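Local coordinates for TIGR00725 family protein (Thermotoga maritima, PDB 1RCU) that is of unknown function but has the parallel-sheet, Rossmann-like fold of the SLOG families, whose members probably bind nucleotides or related ligands, at residues Gly33-Ser38 with Glu42-Cys47; Cys47-Arg52 with Trp180-Ala185; Gln75-Arg78 with Thr83-Gly86; Gly130-Ile135 with Gly152-Arg157. All coordinates share one frame; numbering follows the deposited sequence.

Interaction 1. Residues Gly33-Ser38 with Glu42-Cys47; sequences GPVNKS and ELRDIC
The loop between strand 25-30 and helix 44-56, the first beta-alpha connection of the Rossmann-like fold, touches the start of its own helix through V35 with R44 and S38 with E42. A type I turn from P34 to K37, closed by a weak bond from K37 N to P34 O, brings V35 O and V35 CG1 within reach of R44; before it, G33 has backbone angles that a CB would not tolerate. R44 lays CG anti to the backbone N (chi1 -165°), and the bend at chi3 brings the guanidinium to V35. NH1 meets V35 O at 3.5 Å, a weak bond approached in the plane of the guanidinium, while V35 CG1 sits 3.7 Å from both NH1 and NH2. V35 also touches E71 and L72 of helix 68-79, so a compact branched residue fits between that helix and the arginine. At the outer end S38 OG faces both carboxylate oxygens of E42, 2.9 Å from OE1 and 3.0 Å from OE2; its single proton can serve either oxygen, and the geometry is weak for both. A leucine in place of R44 would probably leave V35 O without its NH1 donor and the turn freer to move. L43 is the N-cap residue, its O accepting C47 N at 3.0 Å, and the whole is a strand-to-helix loop of a Rossmann-like beta-alpha unit.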
loop_
_atom_site.group_PDB
_atom_site.type_symbol
_atom_site.label_atom_id
_atom_site.label_comp_id
_atom_site.label_asym_id
_atom_site.label_seq_id
_atom_site.Cartn_x
_atom_site.Cartn_y
_atom_site.Cartn_z
ATOM N N GLY A 33 1.187 -20.816 -11.250
ATOM C CA GLY A 33 0.410 -21.909 -11.805
ATOM C C GLY A 33 0.900 -23.279 -11.367
ATOM O O GLY A 33 1.943 -23.383 -10.727
ATOM N N PRO A 34 0.187 -24.363 -11.721
ATOM C CA PRO A 34 0.656 -25.678 -11.285
ATOM C C PRO A 34 2.036 -26.074 -11.795
ATOM O O PRO A 34 2.349 -25.997 -12.980
ATOM C CB PRO A 34 -0.445 -26.612 -11.766
ATOM C CG PRO A 34 -0.795 -26.015 -13.066
ATOM C CD PRO A 34 -0.836 -24.513 -12.770
ATOM N N VAL A 35 2.853 -26.507 -10.851
ATOM C CA VAL A 35 4.219 -26.915 -11.103
ATOM C C VAL A 35 4.341 -28.136 -12.023
ATOM O O VAL A 35 5.340 -28.302 -12.720
ATOM C CB VAL A 35 4.925 -27.150 -9.737
ATOM C CG1 VAL A 35 5.803 -28.371 -9.777
ATOM C CG2 VAL A 35 5.748 -25.930 -9.379
ATOM N N ASN A 36 3.305 -28.964 -12.044
ATOM C CA ASN A 36 3.262 -30.194 -12.840
ATOM C C ASN A 36 2.754 -30.067 -14.283
ATOM O O ASN A 36 2.696 -31.059 -15.011
ATOM C CB ASN A 36 2.404 -31.218 -12.088
ATOM C CG ASN A 36 1.390 -30.552 -11.155
ATOM O OD1 ASN A 36 0.710 -29.589 -11.535
ATOM N ND2 ASN A 36 1.279 -31.071 -9.934
ATOM N N LYS A 37 2.403 -28.856 -14.707
ATOM C CA LYS A 37 1.883 -28.660 -16.056
ATOM C C LYS A 37 2.569 -27.525 -16.803
ATOM O O LYS A 37 3.313 -26.756 -16.207
ATOM C CB LYS A 37 0.369 -28.443 -15.958
ATOM C CG LYS A 37 -0.278 -29.601 -15.201
ATOM C CD LYS A 37 -1.791 -29.552 -15.078
ATOM C CE LYS A 37 -2.280 -30.736 -14.236
ATOM N NZ LYS A 37 -3.750 -30.977 -14.329
ATOM N N SER A 38 2.333 -27.436 -18.109
ATOM C CA SER A 38 2.936 -26.384 -18.920
ATOM C C SER A 38 2.417 -25.021 -18.485
ATOM O O SER A 38 1.316 -24.919 -17.954
ATOM C CB SER A 38 2.608 -26.598 -20.393
ATOM O OG SER A 38 3.206 -27.785 -20.880
ATOM N N GLU A 42 8.064 -27.674 -18.092
ATOM C CA GLU A 42 9.204 -27.727 -19.002
ATOM C C GLU A 42 10.407 -27.023 -18.406
ATOM O O GLU A 42 11.529 -27.250 -18.830
ATOM C CB GLU A 42 8.869 -27.031 -20.331
ATOM C CG GLU A 42 7.912 -27.755 -21.269
ATOM C CD GLU A 42 6.491 -27.858 -20.733
ATOM O OE1 GLU A 42 5.931 -26.835 -20.276
ATOM O OE2 GLU A 42 5.928 -28.973 -20.787
ATOM N N LEU A 43 10.168 -26.158 -17.431
ATOM C CA LEU A 43 11.240 -25.384 -16.820
ATOM C C LEU A 43 11.709 -25.914 -15.462
ATOM O O LEU A 43 12.350 -25.206 -14.690
ATOM C CB LEU A 43 10.788 -23.923 -16.692
ATOM C CG LEU A 43 10.707 -23.056 -17.961
ATOM C CD1 LEU A 43 10.197 -23.849 -19.142
ATOM C CD2 LEU A 43 9.808 -21.860 -17.679
ATOM N N ARG A 44 11.405 -27.176 -15.188
ATOM C CA ARG A 44 11.770 -27.789 -13.920
ATOM C C ARG A 44 13.269 -27.838 -13.623
ATOM O O ARG A 44 13.720 -27.335 -12.599
ATOM C CB ARG A 44 11.193 -29.197 -13.839
ATOM C CG ARG A 44 11.208 -29.759 -12.440
ATOM C CD ARG A 44 10.741 -31.192 -12.410
ATOM N NE ARG A 44 9.960 -31.449 -11.203
ATOM C CZ ARG A 44 8.711 -31.018 -11.009
ATOM N NH1 ARG A 44 8.087 -30.307 -11.946
ATOM N NH2 ARG A 44 8.084 -31.283 -9.868
ATOM N N ASP A 45 14.034 -28.451 -14.515
ATOM C CA ASP A 45 15.471 -28.553 -14.330
ATOM C C ASP A 45 16.156 -27.198 -14.167
ATOM O O ASP A 45 16.982 -27.030 -13.272
ATOM C CB ASP A 45 16.123 -29.312 -15.495
ATOM C CG ASP A 45 15.653 -30.748 -15.598
ATOM O OD1 ASP A 45 15.255 -31.319 -14.563
ATOM O OD2 ASP A 45 15.701 -31.307 -16.716
ATOM N N ILE A 46 15.833 -26.231 -15.023
ATOM C CA ILE A 46 16.467 -24.926 -14.884
ATOM C C ILE A 46 16.082 -24.269 -13.564
ATOM O O ILE A 46 16.935 -23.697 -12.889
ATOM C CB ILE A 46 16.147 -23.942 -16.054
ATOM C CG1 ILE A 46 14.772 -24.244 -16.645
ATOM C CG2 ILE A 46 17.264 -23.977 -17.088
ATOM C CD1 ILE A 46 14.766 -24.468 -18.142
ATOM N N CYS A 47 14.812 -24.372 -13.181
ATOM C CA CYS A 47 14.361 -23.786 -11.916
ATOM C C CYS A 47 15.078 -24.397 -10.711
ATOM O O CYS A 47 15.471 -23.676 -9.791
ATOM C CB CYS A 47 12.844 -23.950 -11.720
ATOM S SG CYS A 47 11.828 -22.824 -12.690
#

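Interaction 2. Residues Cys47-Arg52 with Trp180-Ala185; sequences CLELGR and WTVEEA
V182, on the first turn of helix 182-190, packs against E49 and L50 of helix 44-56, joining the last helix of the chain to the first. The approach begins at W180, whose backbone N is held by E184 OE1 at 3.2 Å, met from well above the carboxylate plane. T181 follows at the N-cap position, but its side chain makes no capping bond; its OG1 instead bonds weakly to W180 O. V182 then points straight at helix 44-56 and divides its two methyls. CG1, anti to the backbone N (chi1 -179°), lies on the helix backbone 3.6 Å from L50 CA, with L50 CD1 at 4.1 Å. CG2 turns to E49 and comes within 3.1 Å of OE1. The glutamate chain is extended and runs past the valine in the opposite direction, bringing its CD to 3.4 Å from V182 CB. With an alanine in place of E49, the outer flank of V182 would probably lose its cover and be left open to water. E183 turns its own carboxylate away, so that E183 OE2 stays 6.3 Å from E49 OE2. L50 continues inward to V123 and I125 of the sheet. V182 thus packs on L50 and on the E49 chain, whose carboxylate lies against the CG2 methyl and, near the amino end of helix 182-190, may gain some stabilisation from that helix.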
loop_
_atom_site.group_PDB
_atom_site.type_symbol
_atom_site.label_atom_id
_atom_site.label_comp_id
_atom_site.label_asym_id
_atom_site.label_seq_id
_atom_site.Cartn_x
_atom_site.Cartn_y
_atom_site.Cartn_z
ATOM N N CYS A 47 14.812 -24.372 -13.181
ATOM C CA CYS A 47 14.361 -23.786 -11.916
ATOM C C CYS A 47 15.078 -24.397 -10.711
ATOM O O CYS A 47 15.471 -23.676 -9.791
ATOM C CB CYS A 47 12.844 -23.950 -11.720
ATOM S SG CYS A 47 11.828 -22.824 -12.690
ATOM N N LEU A 48 15.237 -25.723 -10.716
ATOM C CA LEU A 48 15.908 -26.421 -9.621
ATOM C C LEU A 48 17.386 -26.106 -9.613
ATOM O O LEU A 48 17.971 -25.955 -8.542
ATOM C CB LEU A 48 15.744 -27.939 -9.734
ATOM C CG LEU A 48 14.409 -28.608 -9.393
ATOM C CD1 LEU A 48 14.533 -30.117 -9.619
ATOM C CD2 LEU A 48 14.026 -28.304 -7.956
ATOM N N GLU A 49 18.002 -26.019 -10.795
ATOM C CA GLU A 49 19.424 -25.710 -10.843
ATOM C C GLU A 49 19.650 -24.306 -10.318
ATOM O O GLU A 49 20.570 -24.083 -9.548
ATOM C CB GLU A 49 20.013 -25.803 -12.252
ATOM C CG GLU A 49 21.550 -25.641 -12.241
ATOM C CD GLU A 49 22.165 -25.462 -13.625
ATOM O OE1 GLU A 49 21.407 -25.410 -14.615
ATOM O OE2 GLU A 49 23.410 -25.357 -13.713
ATOM N N LEU A 50 18.803 -23.367 -10.723
ATOM C CA LEU A 50 18.942 -21.989 -10.283
ATOM C C LEU A 50 18.861 -21.890 -8.768
ATOM O O LEU A 50 19.682 -21.224 -8.140
ATOM C CB LEU A 50 17.860 -21.104 -10.927
ATOM C CG LEU A 50 17.864 -19.659 -10.407
ATOM C CD1 LEU A 50 19.195 -19.012 -10.730
ATOM C CD2 LEU A 50 16.739 -18.855 -11.023
ATOM N N GLY A 51 17.871 -22.568 -8.193
ATOM C CA GLY A 51 17.670 -22.547 -6.755
ATOM C C GLY A 51 18.817 -23.132 -5.960
ATOM O O GLY A 51 19.270 -22.546 -4.972
ATOM N N ARG A 52 19.288 -24.293 -6.392
ATOM C CA ARG A 52 20.382 -24.964 -5.723
ATOM C C ARG A 52 21.664 -24.141 -5.807
ATOM O O ARG A 52 22.365 -23.950 -4.814
ATOM C CB ARG A 52 20.599 -26.329 -6.361
ATOM C CG ARG A 52 19.400 -27.245 -6.306
ATOM C CD ARG A 52 19.865 -28.639 -6.610
ATOM N NE ARG A 52 18.786 -29.618 -6.649
ATOM C CZ ARG A 52 18.344 -30.196 -7.759
ATOM N NH1 ARG A 52 18.880 -29.886 -8.927
ATOM N NH2 ARG A 52 17.389 -31.110 -7.691
ATOM N N TRP A 180 21.959 -17.379 -20.935
ATOM C CA TRP A 180 21.282 -18.533 -21.516
ATOM C C TRP A 180 21.510 -19.781 -20.701
ATOM O O TRP A 180 21.170 -20.877 -21.126
ATOM C CB TRP A 180 21.764 -18.774 -22.943
ATOM C CG TRP A 180 21.363 -17.681 -23.858
ATOM C CD1 TRP A 180 21.977 -16.464 -24.019
ATOM C CD2 TRP A 180 20.219 -17.668 -24.705
ATOM N NE1 TRP A 180 21.273 -15.693 -24.920
ATOM C CE2 TRP A 180 20.189 -16.414 -25.354
ATOM C CE3 TRP A 180 19.204 -18.596 -24.975
ATOM C CZ2 TRP A 180 19.187 -16.071 -26.262
ATOM C CZ3 TRP A 180 18.195 -18.253 -25.884
ATOM C CH2 TRP A 180 18.197 -17.003 -26.513
ATOM N N THR A 181 22.056 -19.615 -19.509
ATOM C CA THR A 181 22.360 -20.761 -18.675
ATOM C C THR A 181 22.397 -20.344 -17.220
ATOM O O THR A 181 22.733 -19.202 -16.919
ATOM C CB THR A 181 23.721 -21.335 -19.109
ATOM O OG1 THR A 181 23.512 -22.592 -19.752
ATOM C CG2 THR A 181 24.650 -21.506 -17.949
ATOM N N VAL A 182 22.047 -21.253 -16.317
ATOM C CA VAL A 182 22.078 -20.917 -14.902
ATOM C C VAL A 182 23.497 -20.514 -14.523
ATOM O O VAL A 182 23.710 -19.505 -13.840
ATOM C CB VAL A 182 21.633 -22.105 -14.014
ATOM C CG1 VAL A 182 21.664 -21.709 -12.546
ATOM C CG2 VAL A 182 20.239 -22.535 -14.409
ATOM N N GLU A 183 24.469 -21.290 -14.986
ATOM C CA GLU A 183 25.856 -20.992 -14.673
ATOM C C GLU A 183 26.222 -19.595 -15.168
ATOM O O GLU A 183 26.962 -18.866 -14.501
ATOM C CB GLU A 183 26.780 -22.041 -15.289
ATOM C CG GLU A 183 28.223 -21.911 -14.851
ATOM C CD GLU A 183 29.089 -23.044 -15.363
ATOM O OE1 GLU A 183 29.362 -23.087 -16.583
ATOM O OE2 GLU A 183 29.494 -23.894 -14.536
ATOM N N GLU A 184 25.689 -19.221 -16.327
ATOM C CA GLU A 184 25.958 -17.906 -16.892
ATOM C C GLU A 184 25.311 -16.839 -16.008
ATOM O O GLU A 184 25.913 -15.806 -15.727
ATOM C CB GLU A 184 25.406 -17.817 -18.321
ATOM C CG GLU A 184 25.967 -16.670 -19.141
ATOM C CD GLU A 184 25.421 -16.651 -20.555
ATOM O OE1 GLU A 184 25.112 -17.739 -21.095
ATOM O OE2 GLU A 184 25.320 -15.550 -21.136
ATOM N N ALA A 185 24.086 -17.109 -15.564
ATOM C CA ALA A 185 23.330 -16.194 -14.707
ATOM C C ALA A 185 24.047 -15.833 -13.402
ATOM O O ALA A 185 24.216 -14.658 -13.076
ATOM C CB ALA A 185 21.963 -16.794 -14.384
#

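Interaction 3. Residues Gln75-Arg78 with Thr83-Gly86; sequences QGVR and TVVG
V77 and V84 hold together the second half of a beta-alpha-beta unit, made of strand 60-63, helix 68-79 and strand 84-88, in the Rossmann-like sheet. Their contact is the tight part. V77 points from the last turns of the helix at the strand, and V84 points back, leaving V77 CB and V84 CB 4.0 Å apart. V77 CG1 is placed anti to the backbone N (chi1 175°) and thereby reaches the T83 backbone, 3.7 Å from T83 O. Beta-branched valines suit both places: they are short enough for helix and sheet to approach closely, yet broad enough to fill the layer between them. V77 also rests on V61 of the neighbouring strand and on A55 of helix 44-56. The other side is looser and faces solvent. R78 lies on the exposed flank of the helix and offers aliphatic carbon alone to the strand; with bends at chi2 and chi3, the side chain crosses V84 at about a right angle, touching it with CG and CD, and it also meets Y97 and S99. An arginine fits such an edge because its methylenes can cover an apolar neighbour while its charged head stays near water. T83 turns its side chain away from the helix to L60 and S99, contributing mainly backbone to the contact. On this looser side V84 CG1 is met by R78 CG and R78 CD, each at 4.0 Å.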
loop_
_atom_site.group_PDB
_atom_site.type_symbol
_atom_site.label_atom_id
_atom_site.label_comp_id
_atom_site.label_asym_id
_atom_site.label_seq_id
_atom_site.Cartn_x
_atom_site.Cartn_y
_atom_site.Cartn_z
ATOM N N GLN A 75 12.221 -25.005 -3.866
ATOM C CA GLN A 75 12.564 -26.394 -3.578
ATOM C C GLN A 75 14.071 -26.551 -3.752
ATOM O O GLN A 75 14.752 -27.165 -2.934
ATOM C CB GLN A 75 11.847 -27.338 -4.542
ATOM C CG GLN A 75 12.016 -28.821 -4.239
ATOM C CD GLN A 75 11.455 -29.687 -5.355
ATOM O OE1 GLN A 75 10.289 -29.542 -5.736
ATOM N NE2 GLN A 75 12.277 -30.584 -5.886
ATOM N N GLY A 76 14.586 -25.972 -4.828
ATOM C CA GLY A 76 16.006 -26.060 -5.103
ATOM C C GLY A 76 16.863 -25.418 -4.036
ATOM O O GLY A 76 17.936 -25.927 -3.706
ATOM N N VAL A 77 16.396 -24.302 -3.489
ATOM C CA VAL A 77 17.150 -23.605 -2.466
ATOM C C VAL A 77 17.158 -24.427 -1.184
ATOM O O VAL A 77 18.207 -24.623 -0.563
ATOM C CB VAL A 77 16.554 -22.215 -2.173
ATOM C CG1 VAL A 77 17.303 -21.575 -1.023
ATOM C CG2 VAL A 77 16.630 -21.331 -3.411
ATOM N N ARG A 78 15.990 -24.920 -0.789
ATOM C CA ARG A 78 15.885 -25.715 0.433
ATOM C C ARG A 78 16.645 -27.024 0.297
ATOM O O ARG A 78 17.287 -27.492 1.238
ATOM C CB ARG A 78 14.433 -26.006 0.771
ATOM C CG ARG A 78 13.653 -24.770 1.110
ATOM C CD ARG A 78 14.148 -24.095 2.372
ATOM N NE ARG A 78 13.193 -24.228 3.472
ATOM C CZ ARG A 78 13.264 -25.162 4.410
ATOM N NH1 ARG A 78 12.357 -25.221 5.374
ATOM N NH2 ARG A 78 14.258 -26.028 4.389
ATOM N N THR A 83 18.418 -20.497 2.366
ATOM C CA THR A 83 17.217 -19.869 2.902
ATOM C C THR A 83 16.481 -19.147 1.788
ATOM O O THR A 83 17.096 -18.456 0.976
ATOM C CB THR A 83 17.529 -18.815 3.979
ATOM O OG1 THR A 83 18.247 -19.424 5.052
ATOM C CG2 THR A 83 16.217 -18.215 4.528
ATOM N N VAL A 84 15.167 -19.308 1.747
ATOM C CA VAL A 84 14.362 -18.648 0.735
ATOM C C VAL A 84 13.132 -18.062 1.417
ATOM O O VAL A 84 12.396 -18.739 2.138
ATOM C CB VAL A 84 13.984 -19.627 -0.420
ATOM C CG1 VAL A 84 13.389 -20.872 0.131
ATOM C CG2 VAL A 84 13.026 -18.947 -1.420
ATOM N N VAL A 85 12.934 -16.773 1.193
ATOM C CA VAL A 85 11.838 -16.034 1.806
ATOM C C VAL A 85 10.762 -15.639 0.803
ATOM O O VAL A 85 11.063 -15.083 -0.258
ATOM C CB VAL A 85 12.386 -14.763 2.479
ATOM C CG1 VAL A 85 11.226 -13.894 2.977
ATOM C CG2 VAL A 85 13.320 -15.144 3.619
ATOM N N GLY A 86 9.509 -15.917 1.159
ATOM C CA GLY A 86 8.399 -15.587 0.289
ATOM C C GLY A 86 7.610 -14.366 0.724
ATOM O O GLY A 86 7.309 -14.195 1.905
#

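Interaction 4. Residues Gly130-Ile135 with Gly152-Arg157; sequences GTAIEI and GGWTDR
A buried helix-to-helix contact, carried by A132 and W154, joins helix 129-140 to the short helix 153-157, which follows strand 145-148 of the Rossmann-like fold. The axes of the two short segments come within 9.1 Å at an angle of 49°. Close approach suits alanine: A132 CB stands 3.5 Å from the centroid of the W154 five-membered ring and only 9° off its normal, a CH-pi contact over the face. R157 NH1 lies above the opposite face, toward the rim, so the indole is held between a methyl and a guanidinium. Its NE1 donates to L168 O of the third subunit, while A132 and W154 also pack on L136 and V161 of that subunit, making the tryptophan part of the subunit interface. Ahead of it, G152 and G153 take positive phi values that glycine adopts readily, and G152 N bonds to D156 OD1 at 2.8 Å. T155 keeps its hydroxyl for G126 O and S124 OG, which satisfies it within the buried layer. I135 adds a further, looser contact: its extended chain (chi2 169°) sets I135 CD1 4.4 Å from W154 O and 4.5 Å from T155 CA.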
loop_
_atom_site.group_PDB
_atom_site.type_symbol
_atom_site.label_atom_id
_atom_site.label_comp_id
_atom_site.label_asym_id
_atom_site.label_seq_id
_atom_site.Cartn_x
_atom_site.Cartn_y
_atom_site.Cartn_z
ATOM N N GLY A 130 2.388 -10.658 -14.719
ATOM C CA GLY A 130 2.976 -10.339 -13.433
ATOM C C GLY A 130 4.485 -10.198 -13.490
ATOM O O GLY A 130 5.078 -9.248 -12.964
ATOM N N THR A 131 5.114 -11.160 -14.140
ATOM C CA THR A 131 6.560 -11.182 -14.261
ATOM C C THR A 131 7.045 -9.995 -15.101
ATOM O O THR A 131 8.141 -9.450 -14.885
ATOM C CB THR A 131 7.005 -12.530 -14.881
ATOM O OG1 THR A 131 6.576 -13.604 -14.030
ATOM C CG2 THR A 131 8.521 -12.588 -15.034
ATOM N N ALA A 132 6.211 -9.586 -16.050
ATOM C CA ALA A 132 6.539 -8.465 -16.912
ATOM C C ALA A 132 6.555 -7.172 -16.095
ATOM O O ALA A 132 7.455 -6.343 -16.237
ATOM C CB ALA A 132 5.522 -8.374 -18.036
ATOM N N ILE A 133 5.553 -7.019 -15.238
ATOM C CA ILE A 133 5.431 -5.847 -14.389
ATOM C C ILE A 133 6.610 -5.793 -13.424
ATOM O O ILE A 133 7.131 -4.711 -13.123
ATOM C CB ILE A 133 4.106 -5.884 -13.587
ATOM C CG1 ILE A 133 2.925 -5.723 -14.541
ATOM C CG2 ILE A 133 4.100 -4.793 -12.518
ATOM C CD1 ILE A 133 1.576 -5.900 -13.886
ATOM N N GLU A 134 7.025 -6.963 -12.943
ATOM C CA GLU A 134 8.157 -7.046 -12.028
ATOM C C GLU A 134 9.486 -6.707 -12.706
ATOM O O GLU A 134 10.336 -6.062 -12.100
ATOM C CB GLU A 134 8.213 -8.442 -11.384
ATOM C CG GLU A 134 7.001 -8.673 -10.501
ATOM C CD GLU A 134 6.854 -10.094 -10.027
ATOM O OE1 GLU A 134 7.253 -11.020 -10.758
ATOM O OE2 GLU A 134 6.318 -10.283 -8.920
ATOM N N ILE A 135 9.658 -7.152 -13.950
ATOM C CA ILE A 135 10.870 -6.887 -14.709
ATOM C C ILE A 135 10.961 -5.367 -14.941
ATOM O O ILE A 135 12.001 -4.754 -14.705
ATOM C CB ILE A 135 10.855 -7.658 -16.077
ATOM C CG1 ILE A 135 11.012 -9.168 -15.834
ATOM C CG2 ILE A 135 11.953 -7.138 -16.985
ATOM C CD1 ILE A 135 10.732 -10.028 -17.079
ATOM N N GLY A 152 11.218 -18.787 -22.302
ATOM C CA GLY A 152 9.950 -18.277 -22.791
ATOM C C GLY A 152 9.232 -17.190 -22.000
ATOM O O GLY A 152 9.814 -16.541 -21.117
ATOM N N GLY A 153 7.953 -16.991 -22.342
ATOM C CA GLY A 153 7.120 -15.996 -21.689
ATOM C C GLY A 153 7.628 -14.584 -21.901
ATOM O O GLY A 153 8.149 -14.267 -22.964
ATOM N N TRP A 154 7.494 -13.731 -20.893
ATOM C CA TRP A 154 7.967 -12.365 -21.017
ATOM C C TRP A 154 9.480 -12.221 -20.879
ATOM O O TRP A 154 10.053 -11.201 -21.287
ATOM C CB TRP A 154 7.263 -11.484 -19.991
ATOM C CG TRP A 154 6.044 -10.829 -20.521
ATOM C CD1 TRP A 154 4.754 -11.189 -20.291
ATOM C CD2 TRP A 154 6.003 -9.686 -21.362
ATOM N NE1 TRP A 154 3.898 -10.332 -20.933
ATOM C CE2 TRP A 154 4.643 -9.393 -21.600
ATOM C CE3 TRP A 154 6.987 -8.870 -21.941
ATOM C CZ2 TRP A 154 4.237 -8.310 -22.402
ATOM C CZ3 TRP A 154 6.586 -7.801 -22.736
ATOM C CH2 TRP A 154 5.222 -7.530 -22.957
ATOM N N THR A 155 10.138 -13.237 -20.318
ATOM C CA THR A 155 11.585 -13.158 -20.144
ATOM C C THR A 155 12.238 -13.073 -21.511
ATOM O O THR A 155 13.212 -12.352 -21.703
ATOM C CB THR A 155 12.127 -14.365 -19.354
ATOM O OG1 THR A 155 11.510 -14.397 -18.058
ATOM C CG2 THR A 155 13.629 -14.262 -19.167
ATOM N N ASP A 156 11.679 -13.793 -22.475
ATOM C CA ASP A 156 12.214 -13.768 -23.830
ATOM C C ASP A 156 11.573 -12.644 -24.629
ATOM O O ASP A 156 12.244 -11.942 -25.385
ATOM C CB ASP A 156 11.979 -15.117 -24.526
ATOM C CG ASP A 156 12.992 -16.182 -24.115
ATOM O OD1 ASP A 156 12.661 -17.383 -24.188
ATOM O OD2 ASP A 156 14.134 -15.829 -23.735
ATOM N N ARG A 157 10.273 -12.462 -24.449
ATOM C CA ARG A 157 9.550 -11.425 -25.174
ATOM C C ARG A 157 10.110 -10.006 -24.928
ATOM O O ARG A 157 10.212 -9.217 -25.867
ATOM C CB ARG A 157 8.057 -11.481 -24.804
ATOM C CG ARG A 157 7.176 -10.595 -25.676
ATOM C CD ARG A 157 5.691 -10.721 -25.363
ATOM N NE ARG A 157 5.203 -12.085 -25.525
ATOM C CZ ARG A 157 4.904 -12.894 -24.515
ATOM N NH1 ARG A 157 5.036 -12.474 -23.268
ATOM N NH2 ARG A 157 4.488 -14.129 -24.750
#

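Interactions 1 and 2 share C47 and helix 44-56, the first meeting its start and the second its middle, with centres 14 Å apart; I46 O touches V182 CG2 between them. Interaction 2 also meets interaction 3, where helices 44-56 and 68-79 pack side by side, L48 and R52 against G76 and its neighbours. Along the chain interaction 1 comes first, and the 127 residues between the segments of interaction 2 contain interactions 3 and 4 in that order. Interaction 4 stands apart, its centre about 21 Å from that of interaction 3 and across the chain's centre. Helix 44-56 therefore links three of the contacts; interaction 4 lies at the interface with the third subunit, and V85 of interaction 3 packs on the second.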